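Local coordinates for EGF family domain-containing protein (Toxoplasma gondii, PDB 4Z80), which binds a RON2-like peptide as a member of the AMA family and probably acts at the moving junction in host-cell invasion, at residues A[366-370]-A[428-434]. Residues are numbered along the deposited sequence; the frame is centred on the assembly and turned at random.
Sequences PMNAR and FFYSTVP
At one edge of a four-stranded antiparallel sheet, in a protein of the PAN-domain AMA family, Met-367 of the loop entering edge strand 371-377 folds over Tyr-430, the last residue of strand 424-430. Met-367 CB sits above a face of the Tyr-430 ring, 4.1 Å from its centroid, a CH-pi contact. With chi1 at -55° Met-367 CG lies beside the backbone N, and a bend at chi3 (-66°) turns Met-367 CE back onto Tyr-430 CB, 3.4 Å away. Met-367 SD stands obliquely over the Tyr-430 ring, 5.4 Å from its centroid, a Met-aromatic contact, and also rests against Pro-434 CB at 3.9 Å; Trp-355 and Val-357 of strand 353-359 add to this buried apolar cluster. Beside it Arg-370 N donates to Phe-429 O (2.8 Å), and Phe-429 also bonds Ala-371 of strand 371-377, its antiparallel neighbour. Ala-369 CB meets the edge of the Phe-428 ring. On the exposed side the bent Arg-370 chain lets Arg-370 NH1 donate a hydrogen bond to Ser-431 OG (2.9 Å), which lies 7° out of the guanidinium plane. Two waters bridge the backbones: one gives a bond to Asn-368 O (2.8 Å from the water oxygen), accepts one from Ser-431 N and bonds Thr-432 OG1, the other joins Asn-368 N to the same hydroxyl.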
ATOM      1  N   PRO A 366      34.229  -5.126   4.506  1.00 17.08           N
ATOM      2  CA  PRO A 366      33.122  -5.056   3.555  1.00 17.17           C
ATOM      3  C   PRO A 366      32.565  -6.433   3.276  1.00 19.57           C
ATOM      4  O   PRO A 366      33.282  -7.441   3.334  1.00 18.17           O
ATOM      5  CB  PRO A 366      33.756  -4.432   2.307  1.00 17.24           C
ATOM      6  CG  PRO A 366      35.216  -4.648   2.461  1.00 26.03           C
ATOM      7  CD  PRO A 366      35.484  -4.616   3.928  1.00 19.97           C
ATOM      8  N   MET A 367      31.273  -6.478   3.000  1.00 18.13           N
ATOM      9  CA  MET A 367      30.636  -7.726   2.643  1.00 18.20           C
ATOM     10  C   MET A 367      31.190  -8.173   1.293  1.00 15.97           C
ATOM     11  O   MET A 367      31.777  -7.375   0.561  1.00 17.16           O
ATOM     12  CB  MET A 367      29.115  -7.559   2.603  1.00 17.64           C
ATOM     13  CG  MET A 367      28.525  -7.000   3.904  1.00 18.86           C
ATOM     14  SD  MET A 367      26.805  -7.459   4.208  1.00 20.68           S
ATOM     15  CE  MET A 367      25.967  -6.618   2.878  1.00 18.33           C
ATOM     16  N   ASN A 368      31.009  -9.450   0.984  1.00 19.27           N
ATOM     17  CA  ASN A 368      31.452 -10.007  -0.285  1.00 18.37           C
ATOM     18  C   ASN A 368      30.380  -9.828  -1.348  1.00 14.23           C
ATOM     19  O   ASN A 368      29.286 -10.387  -1.228  1.00 14.79           O
ATOM     20  CB  ASN A 368      31.792 -11.489  -0.134  1.00 21.87           C
ATOM     21  CG  ASN A 368      32.979 -11.730   0.785  1.00 27.94           C
ATOM     22  OD1 ASN A 368      33.953 -10.981   0.767  1.00 29.95           O
ATOM     23  ND2 ASN A 368      32.898 -12.784   1.591  1.00 32.49           N
ATOM     24  N   ALA A 369      30.704  -9.066  -2.388  1.00 14.68           N
ATOM     25  CA  ALA A 369      29.755  -8.772  -3.451  1.00 15.40           C
ATOM     26  C   ALA A 369      29.360 -10.046  -4.178  1.00 15.03           C
ATOM     27  O   ALA A 369      30.201 -10.898  -4.459  1.00 15.15           O
ATOM     28  CB  ALA A 369      30.339  -7.761  -4.435  1.00 16.07           C
ATOM     29  N   ARG A 370      28.071 -10.168  -4.456  1.00 12.72           N
ATOM     30  CA  ARG A 370      27.551 -11.211  -5.331  1.00 13.32           C
ATOM     31  C   ARG A 370      27.726 -10.816  -6.786  1.00 14.93           C
ATOM     32  O   ARG A 370      27.894 -11.667  -7.668  1.00 12.73           O
ATOM     33  CB  ARG A 370      26.067 -11.449  -5.058  1.00 11.43           C
ATOM     34  CG  ARG A 370      25.729 -11.886  -3.640  1.00 16.28           C
ATOM     35  CD  ARG A 370      26.282 -13.256  -3.290  1.00 19.54           C
ATOM     36  NE  ARG A 370      25.953 -14.250  -4.313  1.00 22.76           N
ATOM     37  CZ  ARG A 370      24.774 -14.859  -4.430  1.00 30.57           C
ATOM     38  NH1 ARG A 370      23.784 -14.590  -3.588  1.00 26.07           N
ATOM     39  NH2 ARG A 370      24.584 -15.746  -5.402  1.00 35.21           N
ATOM     40  N   PHE A 428      27.861  -2.340  -6.053  1.00 11.77           N
ATOM     41  CA  PHE A 428      28.144  -3.681  -5.552  1.00 12.18           C
ATOM     42  C   PHE A 428      26.917  -4.230  -4.851  1.00 12.30           C
ATOM     43  O   PHE A 428      26.399  -3.605  -3.934  1.00 13.43           O
ATOM     44  CB  PHE A 428      29.338  -3.671  -4.597  1.00 14.64           C
ATOM     45  CG  PHE A 428      30.616  -3.260  -5.251  1.00 15.60           C
ATOM     46  CD1 PHE A 428      31.418  -4.193  -5.883  1.00 14.81           C
ATOM     47  CD2 PHE A 428      31.015  -1.936  -5.245  1.00 14.82           C
ATOM     48  CE1 PHE A 428      32.592  -3.810  -6.489  1.00 18.37           C
ATOM     49  CE2 PHE A 428      32.190  -1.550  -5.850  1.00 17.15           C
ATOM     50  CZ  PHE A 428      32.979  -2.487  -6.471  1.00 17.86           C
ATOM     51  N   PHE A 429      26.455  -5.402  -5.278  1.00 11.52           N
ATOM     52  CA  PHE A 429      25.227  -5.999  -4.760  1.00 10.21           C
ATOM     53  C   PHE A 429      25.523  -7.141  -3.797  1.00 12.24           C
ATOM     54  O   PHE A 429      26.413  -7.965  -4.044  1.00 12.96           O
ATOM     55  CB  PHE A 429      24.355  -6.518  -5.915  1.00 13.44           C
ATOM     56  CG  PHE A 429      23.933  -5.467  -6.896  1.00 13.05           C
ATOM     57  CD1 PHE A 429      22.912  -4.586  -6.592  1.00 12.74           C
ATOM     58  CD2 PHE A 429      24.521  -5.387  -8.147  1.00 15.94           C
ATOM     59  CE1 PHE A 429      22.505  -3.627  -7.500  1.00 17.35           C
ATOM     60  CE2 PHE A 429      24.124  -4.428  -9.058  1.00 16.40           C
ATOM     61  CZ  PHE A 429      23.111  -3.542  -8.732  1.00 19.66           C
ATOM     62  N   TYR A 430      24.755  -7.202  -2.709  1.00 11.57           N
ATOM     63  CA  TYR A 430      24.962  -8.180  -1.653  1.00 11.45           C
ATOM     64  C   TYR A 430      23.702  -8.946  -1.289  1.00  9.76           C
ATOM     65  O   TYR A 430      22.596  -8.389  -1.332  1.00 11.72           O
ATOM     66  CB  TYR A 430      25.474  -7.483  -0.395  1.00 12.08           C
ATOM     67  CG  TYR A 430      26.675  -6.597  -0.609  1.00 12.46           C
ATOM     68  CD1 TYR A 430      27.939  -7.134  -0.802  1.00 14.38           C
ATOM     69  CD2 TYR A 430      26.548  -5.211  -0.586  1.00 13.07           C
ATOM     70  CE1 TYR A 430      29.034  -6.318  -0.980  1.00 16.30           C
ATOM     71  CE2 TYR A 430      27.632  -4.390  -0.771  1.00 13.93           C
ATOM     72  CZ  TYR A 430      28.874  -4.944  -0.962  1.00 16.68           C
ATOM     73  OH  TYR A 430      29.949  -4.112  -1.139  1.00 15.82           O
ATOM     74  N   SER A 431      23.886 -10.201  -0.873  1.00 12.05           N
ATOM     75  CA  SER A 431      22.808 -10.998  -0.297  1.00 12.65           C
ATOM     76  C   SER A 431      23.101 -11.405   1.152  1.00 13.86           C
ATOM     77  O   SER A 431      22.363 -12.203   1.735  1.00 14.86           O
ATOM     78  CB  SER A 431      22.552 -12.246  -1.144  1.00 14.91           C
ATOM     79  OG  SER A 431      23.688 -13.089  -1.155  1.00 16.61           O
ATOM     80  N   THR A 432      24.163 -10.830   1.721  1.00 15.56           N
ATOM     81  CA  THR A 432      24.592 -11.080   3.098  1.00 15.73           C
ATOM     82  C   THR A 432      23.974 -10.051   4.036  1.00 14.72           C
ATOM     83  O   THR A 432      23.946  -8.872   3.705  1.00 15.22           O
ATOM     84  CB  THR A 432      26.122 -11.001   3.234  1.00 20.17           C
ATOM     85  OG1 THR A 432      26.746 -11.936   2.340  1.00 21.36           O
ATOM     86  CG2 THR A 432      26.563 -11.296   4.670  1.00 21.29           C
ATOM     87  N   VAL A 433      23.496 -10.493   5.197  1.00 13.74           N
ATOM     88  CA  VAL A 433      22.933  -9.585   6.194  1.00 13.76           C
ATOM     89  C   VAL A 433      24.054  -8.749   6.814  1.00 14.49           C
ATOM     90  O   VAL A 433      25.016  -9.305   7.344  1.00 14.60           O
ATOM     91  CB  VAL A 433      22.187 -10.363   7.286  1.00 14.01           C
ATOM     92  CG1 VAL A 433      21.749  -9.448   8.433  1.00 16.12           C
ATOM     93  CG2 VAL A 433      20.986 -11.064   6.692  1.00 14.99           C
ATOM     94  N   PRO A 434      23.931  -7.409   6.767  1.00 12.32           N
ATOM     95  CA  PRO A 434      25.013  -6.566   7.291  1.00 13.34           C
ATOM     96  C   PRO A 434      25.021  -6.437   8.817  1.00 12.46           C
ATOM     97  O   PRO A 434      23.969  -6.519   9.455  1.00 14.20           O
ATOM     98  CB  PRO A 434      24.736  -5.212   6.642  1.00 13.02           C
ATOM     99  CG  PRO A 434      23.254  -5.174   6.494  1.00 13.27           C
ATOM    100  CD  PRO A 434      22.854  -6.603   6.158  1.00 12.43           C
TER
HETATM  101  O   HOH W   1      26.708 -10.812  -0.261  1.00 15.73           O
HETATM  102  O   HOH W   2      29.437 -11.278   2.510  1.00 23.91           O